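Long-range contact in DUF4875 domain-containing protein (Desulfovibrio piger, PDB 4LG3), which is of unknown function, belonging to the DUF4875 family in the CamS-like clan: residues A[22-34]-A[67-81]. Sequence-based numbering, arbitrary orientation.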
ATOM      1  N   PRO A  22     -21.983   2.570 -15.975  1.00 54.22           N
ATOM      2  CA  PRO A  22     -22.037   2.284 -17.428  1.00 55.74           C
ATOM      3  C   PRO A  22     -21.172   3.236 -18.276  1.00 59.49           C
ATOM      4  O   PRO A  22     -21.204   4.464 -18.081  1.00 57.10           O
ATOM      5  CB  PRO A  22     -23.526   2.411 -17.772  1.00 60.26           C
ATOM      6  CG  PRO A  22     -24.164   3.161 -16.614  1.00 64.13           C
ATOM      7  CD  PRO A  22     -23.335   2.825 -15.417  1.00 57.62           C
ATOM      8  N   GLY A  23     -20.353   2.622 -19.147  1.00 57.86           N
ATOM      9  CA  GLY A  23     -19.399   3.291 -20.031  1.00 58.50           C
ATOM     10  C   GLY A  23     -18.201   3.914 -19.333  1.00 61.76           C
ATOM     11  O   GLY A  23     -17.563   4.814 -19.880  1.00 63.65           O
ATOM     12  N   ARG A  24     -17.893   3.469 -18.118  1.00 56.30           N
ATOM     13  CA  ARG A  24     -16.806   4.047 -17.343  1.00 53.83           C
ATOM     14  C   ARG A  24     -16.148   2.954 -16.517  1.00 53.91           C
ATOM     15  O   ARG A  24     -16.528   2.711 -15.367  1.00 54.25           O
ATOM     16  CB  ARG A  24     -17.342   5.197 -16.476  1.00 53.64           C
ATOM     17  CG  ARG A  24     -16.259   6.032 -15.854  1.00 55.39           C
ATOM     18  CD  ARG A  24     -16.717   7.429 -15.552  1.00 52.89           C
ATOM     19  NE  ARG A  24     -15.568   8.211 -15.101  1.00 59.00           N
ATOM     20  CZ  ARG A  24     -14.845   8.995 -15.890  1.00 67.79           C
ATOM     21  NH1 ARG A  24     -15.188   9.170 -17.161  1.00 53.58           N
ATOM     22  NH2 ARG A  24     -13.782   9.624 -15.414  1.00 52.40           N
ATOM     23  N   LEU A  25     -15.185   2.283 -17.136  1.00 47.50           N
ATOM     24  CA  LEU A  25     -14.425   1.199 -16.543  1.00 46.54           C
ATOM     25  C   LEU A  25     -13.446   1.724 -15.495  1.00 49.52           C
ATOM     26  O   LEU A  25     -12.624   2.599 -15.783  1.00 50.36           O
ATOM     27  CB  LEU A  25     -13.663   0.395 -17.633  1.00 46.93           C
ATOM     28  CG  LEU A  25     -12.642  -0.684 -17.142  1.00 50.20           C
ATOM     29  CD1 LEU A  25     -13.330  -1.956 -16.736  1.00 49.91           C
ATOM     30  CD2 LEU A  25     -11.630  -1.002 -18.226  1.00 52.94           C
ATOM     31  N   ARG A  26     -13.535   1.160 -14.290  1.00 43.71           N
ATOM     32  CA  ARG A  26     -12.628   1.417 -13.186  1.00 41.13           C
ATOM     33  C   ARG A  26     -11.667   0.220 -13.041  1.00 42.06           C
ATOM     34  O   ARG A  26     -12.087  -0.929 -13.178  1.00 40.44           O
ATOM     35  CB  ARG A  26     -13.407   1.664 -11.901  1.00 37.29           C
ATOM     36  CG  ARG A  26     -12.532   2.016 -10.720  1.00 40.30           C
ATOM     37  CD  ARG A  26     -13.361   2.363  -9.507  1.00 38.93           C
ATOM     38  NE  ARG A  26     -12.491   2.651  -8.371  1.00 43.17           N
ATOM     39  CZ  ARG A  26     -12.831   3.382  -7.321  1.00 52.40           C
ATOM     40  NH1 ARG A  26     -14.052   3.888  -7.221  1.00 53.37           N
ATOM     41  NH2 ARG A  26     -11.950   3.615  -6.358  1.00 42.66           N
ATOM     42  N   TYR A  27     -10.380   0.482 -12.802  1.00 37.41           N
ATOM     43  CA  TYR A  27      -9.435  -0.608 -12.615  1.00 36.41           C
ATOM     44  C   TYR A  27      -8.758  -0.402 -11.296  1.00 40.40           C
ATOM     45  O   TYR A  27      -8.135   0.636 -11.074  1.00 39.70           O
ATOM     46  CB  TYR A  27      -8.462  -0.695 -13.774  1.00 39.35           C
ATOM     47  CG  TYR A  27      -7.858  -2.070 -13.958  1.00 44.47           C
ATOM     48  CD1 TYR A  27      -8.601  -3.116 -14.504  1.00 48.43           C
ATOM     49  CD2 TYR A  27      -6.527  -2.311 -13.660  1.00 45.04           C
ATOM     50  CE1 TYR A  27      -8.039  -4.379 -14.699  1.00 49.68           C
ATOM     51  CE2 TYR A  27      -5.954  -3.562 -13.858  1.00 46.87           C
ATOM     52  CZ  TYR A  27      -6.709  -4.593 -14.392  1.00 54.72           C
ATOM     53  OH  TYR A  27      -6.120  -5.819 -14.616  1.00 53.98           O
ATOM     54  N   ASN A  28      -8.949  -1.348 -10.368  1.00 38.95           N
ATOM     55  CA  ASN A  28      -8.376  -1.248  -9.016  1.00 38.17           C
ATOM     56  C   ASN A  28      -7.191  -2.160  -8.914  1.00 40.36           C
ATOM     57  O   ASN A  28      -7.266  -3.336  -9.297  1.00 40.22           O
ATOM     58  CB  ASN A  28      -9.406  -1.549  -7.934  1.00 38.80           C
ATOM     59  CG  ASN A  28     -10.644  -0.701  -8.048  1.00 51.12           C
ATOM     60  OD1 ASN A  28     -10.582   0.520  -8.029  1.00 41.92           O
ATOM     61  ND2 ASN A  28     -11.792  -1.339  -8.203  1.00 52.52           N
ATOM     62  N   VAL A  29      -6.059  -1.597  -8.449  1.00 35.04           N
ATOM     63  CA  VAL A  29      -4.807  -2.346  -8.365  1.00 31.83           C
ATOM     64  C   VAL A  29      -4.129  -2.146  -7.019  1.00 36.63           C
ATOM     65  O   VAL A  29      -4.023  -1.021  -6.524  1.00 34.67           O
ATOM     66  CB  VAL A  29      -3.832  -1.948  -9.543  1.00 31.45           C
ATOM     67  CG1 VAL A  29      -2.581  -2.825  -9.539  1.00 28.93           C
ATOM     68  CG2 VAL A  29      -4.521  -2.023 -10.904  1.00 30.59           C
ATOM     69  N   ARG A  30      -3.600  -3.249  -6.471  1.00 35.16           N
ATOM     70  CA  ARG A  30      -2.753  -3.271  -5.266  1.00 33.38           C
ATOM     71  C   ARG A  30      -1.357  -3.588  -5.720  1.00 38.59           C
ATOM     72  O   ARG A  30      -1.152  -4.543  -6.478  1.00 39.22           O
ATOM     73  CB  ARG A  30      -3.231  -4.281  -4.232  1.00 31.26           C
ATOM     74  CG  ARG A  30      -4.667  -4.080  -3.766  1.00 32.77           C
ATOM     75  CD  ARG A  30      -4.884  -4.823  -2.464  1.00 42.19           C
ATOM     76  NE  ARG A  30      -4.374  -4.061  -1.316  1.00 46.35           N
ATOM     77  CZ  ARG A  30      -5.131  -3.337  -0.499  1.00 51.17           C
ATOM     78  NH1 ARG A  30      -6.446  -3.292  -0.667  1.00 36.42           N
ATOM     79  NH2 ARG A  30      -4.586  -2.686   0.517  1.00 38.62           N
ATOM     80  N   ILE A  31      -0.389  -2.769  -5.302  1.00 35.01           N
ATOM     81  CA  ILE A  31       1.001  -2.955  -5.687  1.00 34.17           C
ATOM     82  C   ILE A  31       1.855  -3.054  -4.433  1.00 39.79           C
ATOM     83  O   ILE A  31       1.406  -2.688  -3.341  1.00 40.95           O
ATOM     84  CB  ILE A  31       1.499  -1.835  -6.673  1.00 36.37           C
ATOM     85  CG1 ILE A  31       1.448  -0.432  -6.055  1.00 34.53           C
ATOM     86  CG2 ILE A  31       0.768  -1.915  -8.053  1.00 37.58           C
ATOM     87  CD1 ILE A  31       2.327   0.637  -6.763  1.00 41.18           C
ATOM     88  N   VAL A  32       3.083  -3.573  -4.588  1.00 35.54           N
ATOM     89  CA  VAL A  32       4.098  -3.649  -3.525  1.00 34.92           C
ATOM     90  C   VAL A  32       5.435  -3.193  -4.116  1.00 41.11           C
ATOM     91  O   VAL A  32       5.656  -3.346  -5.327  1.00 40.05           O
ATOM     92  CB  VAL A  32       4.256  -5.046  -2.823  1.00 37.41           C
ATOM     93  CG1 VAL A  32       3.031  -5.420  -1.998  1.00 36.74           C
ATOM     94  CG2 VAL A  32       4.628  -6.155  -3.815  1.00 36.96           C
ATOM     95  N   LEU A  33       6.347  -2.710  -3.244  1.00 39.33           N
ATOM     96  CA  LEU A  33       7.697  -2.349  -3.634  1.00 40.02           C
ATOM     97  C   LEU A  33       8.532  -3.598  -3.752  1.00 45.07           C
ATOM     98  O   LEU A  33       8.455  -4.474  -2.879  1.00 46.13           O
ATOM     99  CB  LEU A  33       8.347  -1.387  -2.640  1.00 40.46           C
ATOM    100  CG  LEU A  33       7.726  -0.018  -2.471  1.00 43.93           C
ATOM    101  CD1 LEU A  33       8.529   0.787  -1.480  1.00 44.71           C
ATOM    102  CD2 LEU A  33       7.561   0.718  -3.823  1.00 42.06           C
ATOM    103  N   VAL A  34       9.338  -3.685  -4.815  1.00 40.12           N
ATOM    104  CA  VAL A  34      10.214  -4.838  -5.034  1.00 39.87           C
ATOM    105  C   VAL A  34      11.664  -4.412  -5.234  1.00 45.15           C
ATOM    106  O   VAL A  34      11.966  -3.242  -5.495  1.00 44.28           O
ATOM    107  CB  VAL A  34       9.755  -5.747  -6.209  1.00 42.51           C
ATOM    108  CG1 VAL A  34       8.370  -6.336  -5.937  1.00 41.55           C
ATOM    109  CG2 VAL A  34       9.801  -5.009  -7.549  1.00 41.36           C
ATOM    110  N   TYR A  67      -1.528   1.823 -15.773  1.00 38.43           N
ATOM    111  CA  TYR A  67      -2.733   1.024 -15.861  1.00 38.29           C
ATOM    112  C   TYR A  67      -3.834   1.694 -16.656  1.00 46.56           C
ATOM    113  O   TYR A  67      -4.570   0.986 -17.343  1.00 47.75           O
ATOM    114  CB  TYR A  67      -3.223   0.598 -14.468  1.00 37.50           C
ATOM    115  CG  TYR A  67      -2.420  -0.564 -13.931  1.00 38.74           C
ATOM    116  CD1 TYR A  67      -2.597  -1.853 -14.436  1.00 40.54           C
ATOM    117  CD2 TYR A  67      -1.442  -0.371 -12.961  1.00 39.12           C
ATOM    118  CE1 TYR A  67      -1.844  -2.923 -13.959  1.00 40.69           C
ATOM    119  CE2 TYR A  67      -0.650  -1.426 -12.511  1.00 39.48           C
ATOM    120  CZ  TYR A  67      -0.880  -2.705 -12.989  1.00 45.66           C
ATOM    121  OH  TYR A  67      -0.181  -3.762 -12.478  1.00 42.69           O
ATOM    122  N   ALA A  68      -3.938   3.029 -16.606  1.00 45.09           N
ATOM    123  CA  ALA A  68      -4.939   3.777 -17.375  1.00 45.46           C
ATOM    124  C   ALA A  68      -4.703   3.547 -18.885  1.00 50.44           C
ATOM    125  O   ALA A  68      -5.627   3.204 -19.612  1.00 49.76           O
ATOM    126  CB  ALA A  68      -4.870   5.256 -17.016  1.00 46.46           C
ATOM    127  N   GLN A  69      -3.440   3.630 -19.302  1.00 49.30           N
ATOM    128  CA  GLN A  69      -2.974   3.418 -20.660  1.00 52.37           C
ATOM    129  C   GLN A  69      -3.116   1.933 -21.084  1.00 58.54           C
ATOM    130  O   GLN A  69      -3.699   1.653 -22.125  1.00 62.04           O
ATOM    131  CB  GLN A  69      -1.498   3.881 -20.744  1.00 54.90           C
ATOM    132  CG  GLN A  69      -0.699   3.497 -22.010  1.00 77.43           C
ATOM    133  CD  GLN A  69      -0.588   4.598 -23.033  1.00 94.69           C
ATOM    134  OE1 GLN A  69      -0.345   5.775 -22.711  1.00 94.50           O
ATOM    135  NE2 GLN A  69      -0.732   4.219 -24.301  1.00 78.12           N
ATOM    136  N   GLU A  70      -2.604   1.007 -20.276  1.00 52.92           N
ATOM    137  CA  GLU A  70      -2.567  -0.413 -20.576  1.00 51.81           C
ATOM    138  C   GLU A  70      -3.946  -1.066 -20.562  1.00 53.26           C
ATOM    139  O   GLU A  70      -4.230  -1.851 -21.463  1.00 55.49           O
ATOM    140  CB  GLU A  70      -1.612  -1.130 -19.609  1.00 52.10           C
ATOM    141  CG  GLU A  70      -1.634  -2.653 -19.670  1.00 63.98           C
ATOM    142  CD  GLU A  70      -1.387  -3.316 -21.020  1.00 71.36           C
ATOM    143  OE1 GLU A  70      -0.442  -2.909 -21.738  1.00 52.00           O
ATOM    144  OE2 GLU A  70      -2.104  -4.295 -21.326  1.00 55.98           O
ATOM    145  N   LYS A  71      -4.793  -0.764 -19.571  1.00 46.06           N
ATOM    146  CA  LYS A  71      -6.112  -1.398 -19.508  1.00 45.36           C
ATOM    147  C   LYS A  71      -7.209  -0.556 -20.183  1.00 51.10           C
ATOM    148  O   LYS A  71      -8.365  -1.006 -20.236  1.00 52.27           O
ATOM    149  CB  LYS A  71      -6.536  -1.737 -18.050  1.00 44.89           C
ATOM    150  CG  LYS A  71      -5.498  -2.498 -17.237  1.00 41.71           C
ATOM    151  CD  LYS A  71      -5.139  -3.875 -17.727  1.00 41.92           C
ATOM    152  CE  LYS A  71      -3.897  -4.380 -17.047  1.00 52.14           C
ATOM    153  NZ  LYS A  71      -3.629  -5.799 -17.384  1.00 56.25           N
ATOM    154  N   ARG A  72      -6.858   0.646 -20.695  1.00 48.65           N
ATOM    155  CA  ARG A  72      -7.812   1.556 -21.329  1.00 51.33           C
ATOM    156  C   ARG A  72      -8.955   1.831 -20.345  1.00 52.53           C
ATOM    157  O   ARG A  72     -10.135   1.722 -20.689  1.00 54.17           O
ATOM    158  CB  ARG A  72      -8.322   0.996 -22.683  1.00 58.77           C
ATOM    159  CG  ARG A  72      -7.244   0.903 -23.765  1.00 81.27           C
ATOM    160  CD  ARG A  72      -7.804   0.265 -25.028  1.00109.47           C
ATOM    161  NE  ARG A  72      -7.570   1.079 -26.226  1.00135.06           N
ATOM    162  CZ  ARG A  72      -8.445   1.945 -26.734  1.00155.99           C
ATOM    163  NH1 ARG A  72      -9.624   2.131 -26.149  1.00140.55           N
ATOM    164  NH2 ARG A  72      -8.147   2.633 -27.831  1.00148.22           N
ATOM    165  N   ALA A  73      -8.585   2.120 -19.095  1.00 45.06           N
ATOM    166  CA  ALA A  73      -9.554   2.400 -18.048  1.00 43.10           C
ATOM    167  C   ALA A  73      -9.838   3.904 -17.960  1.00 46.51           C
ATOM    168  O   ALA A  73      -8.938   4.717 -18.148  1.00 45.66           O
ATOM    169  CB  ALA A  73      -9.053   1.857 -16.714  1.00 41.39           C
ATOM    170  N   ALA A  74     -11.081   4.270 -17.647  1.00 44.83           N
ATOM    171  CA  ALA A  74     -11.458   5.672 -17.457  1.00 45.73           C
ATOM    172  C   ALA A  74     -11.013   6.146 -16.051  1.00 49.96           C
ATOM    173  O   ALA A  74     -10.732   7.329 -15.833  1.00 50.97           O
ATOM    174  CB  ALA A  74     -12.972   5.832 -17.619  1.00 47.23           C
ATOM    175  N   VAL A  75     -10.961   5.206 -15.103  1.00 44.56           N
ATOM    176  CA  VAL A  75     -10.609   5.453 -13.703  1.00 43.58           C
ATOM    177  C   VAL A  75      -9.677   4.354 -13.238  1.00 46.84           C
ATOM    178  O   VAL A  75      -9.934   3.176 -13.510  1.00 45.59           O
ATOM    179  CB  VAL A  75     -11.876   5.520 -12.768  1.00 45.89           C
ATOM    180  CG1 VAL A  75     -11.517   6.015 -11.361  1.00 44.64           C
ATOM    181  CG2 VAL A  75     -12.966   6.367 -13.372  1.00 46.79           C
ATOM    182  N   VAL A  76      -8.626   4.729 -12.489  1.00 42.77           N
ATOM    183  CA  VAL A  76      -7.667   3.767 -11.952  1.00 39.76           C
ATOM    184  C   VAL A  76      -7.354   4.115 -10.513  1.00 42.71           C
ATOM    185  O   VAL A  76      -6.934   5.225 -10.221  1.00 43.63           O
ATOM    186  CB  VAL A  76      -6.374   3.677 -12.808  1.00 42.09           C
ATOM    187  CG1 VAL A  76      -5.373   2.695 -12.208  1.00 40.74           C
ATOM    188  CG2 VAL A  76      -6.687   3.290 -14.243  1.00 42.01           C
ATOM    189  N   SER A  77      -7.535   3.150  -9.623  1.00 38.67           N
ATOM    190  CA  SER A  77      -7.194   3.256  -8.206  1.00 37.22           C
ATOM    191  C   SER A  77      -6.001   2.388  -7.911  1.00 38.33           C
ATOM    192  O   SER A  77      -5.992   1.221  -8.278  1.00 36.98           O
ATOM    193  CB  SER A  77      -8.369   2.861  -7.320  1.00 40.48           C
ATOM    194  OG  SER A  77      -9.232   3.969  -7.162  1.00 46.37           O
ATOM    195  N   ILE A  78      -4.965   2.973  -7.310  1.00 37.39           N
ATOM    196  CA  ILE A  78      -3.731   2.254  -6.934  1.00 36.45           C
ATOM    197  C   ILE A  78      -3.539   2.318  -5.407  1.00 37.76           C
ATOM    198  O   ILE A  78      -3.633   3.385  -4.823  1.00 38.11           O
ATOM    199  CB  ILE A  78      -2.459   2.771  -7.682  1.00 39.70           C
ATOM    200  CG1 ILE A  78      -2.651   2.847  -9.214  1.00 40.68           C
ATOM    201  CG2 ILE A  78      -1.196   1.988  -7.292  1.00 38.90           C
ATOM    202  CD1 ILE A  78      -2.780   1.554  -9.980  1.00 43.00           C
ATOM    203  N   THR A  79      -3.266   1.184  -4.784  1.00 33.51           N
ATOM    204  CA  THR A  79      -2.931   1.106  -3.367  1.00 32.98           C
ATOM    205  C   THR A  79      -1.574   0.440  -3.262  1.00 38.32           C
ATOM    206  O   THR A  79      -1.401  -0.686  -3.754  1.00 37.59           O
ATOM    207  CB  THR A  79      -3.981   0.367  -2.502  1.00 38.13           C
ATOM    208  OG1 THR A  79      -5.255   0.971  -2.696  1.00 45.15           O
ATOM    209  CG2 THR A  79      -3.636   0.395  -1.011  1.00 29.29           C
ATOM    210  N   LEU A  80      -0.611   1.140  -2.630  1.00 33.36           N
ATOM    211  CA  LEU A  80       0.698   0.585  -2.367  1.00 32.49           C
ATOM    212  C   LEU A  80       0.687   0.020  -0.951  1.00 38.24           C
ATOM    213  O   LEU A  80       0.471   0.762   0.007  1.00 37.92           O
ATOM    214  CB  LEU A  80       1.814   1.622  -2.568  1.00 32.40           C
ATOM    215  CG  LEU A  80       3.240   1.235  -2.165  1.00 35.32           C
ATOM    216  CD1 LEU A  80       3.801   0.154  -3.084  1.00 34.11           C
ATOM    217  CD2 LEU A  80       4.136   2.459  -2.165  1.00 33.54           C
ATOM    218  N   ASP A  81       0.904  -1.304  -0.832  1.00 36.36           N
ATOM    219  CA  ASP A  81       0.971  -1.978   0.469  1.00 37.18           C
ATOM    220  C   ASP A  81       2.426  -2.109   0.950  1.00 40.67           C
ATOM    221  O   ASP A  81       3.341  -2.110   0.136  1.00 39.45           O
ATOM    222  CB  ASP A  81       0.285  -3.353   0.432  1.00 37.79           C
ATOM    223  CG  ASP A  81      -1.210  -3.286   0.226  1.00 38.50           C
ATOM    224  OD1 ASP A  81      -1.878  -2.507   0.952  1.00 36.63           O
ATOM    225  OD2 ASP A  81      -1.726  -4.055  -0.616  1.00 44.46           O
TER
HETATM  226  O   HOH W   1      -6.728   0.198  -4.979  1.00 42.57           O
HETATM  227  O   HOH W   2       5.904  -2.402  -0.398  1.00 40.39           O
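Leu25 O accepts from two successive amides: Ala74 N at 2.9 Å and Val75 N at 3.2 Å. Beyond it Tyr27, Val29 and Ile31 each bond through both N and O to strand 75-81, ending with Asp81 N to Ile31 O. Next a water links Asp81 O to Leu33 N.

Arg30 forms a side-on salt bridge with Asp81. Its NE lies 2.7 Å from Asp81 OD2 and its NH2 2.7 Å from Asp81 OD1. Both oxygens use their syn lone pairs, and the guanidinium and carboxylate planes are 8° apart. A bend at chi3 (81°) turns the Arg30 guanidinium towards the carboxylate, with Thr79 CG2 over one face. On the same side of the sheet the extended Arg26 chain rises from its strand. Arg26 NH2 donates to Ser77 OG at 2.9 Å, and the serine oxygen lies 32° out of the guanidinium plane, while NE binds Asn28 OD1. Ser77 OG also bonds Thr97 on strand 92-98.

Strands 26-36 and 75-81 are parallel neighbours in a mixed sheet. The chain between them includes short strand 42-44 and helix 53-71. The connection is a beta-alpha-beta crossover with an added strand, and the helix packs on one face. That face carries Tyr27, Val29 and Ile31. Lys71 CG sits over the Tyr27 ring, 3.6 Å from its centroid. Val29 CG2 stands over the Tyr67 ring, 3.9 Å from its centroid. The two tyrosine rings barely overlap; both hydroxyls bond Glu15 on strand 10-18. Further along, Ile31 CG1 meets Ile78 CG2 and Leu80 CD1, each at 3.8 Å.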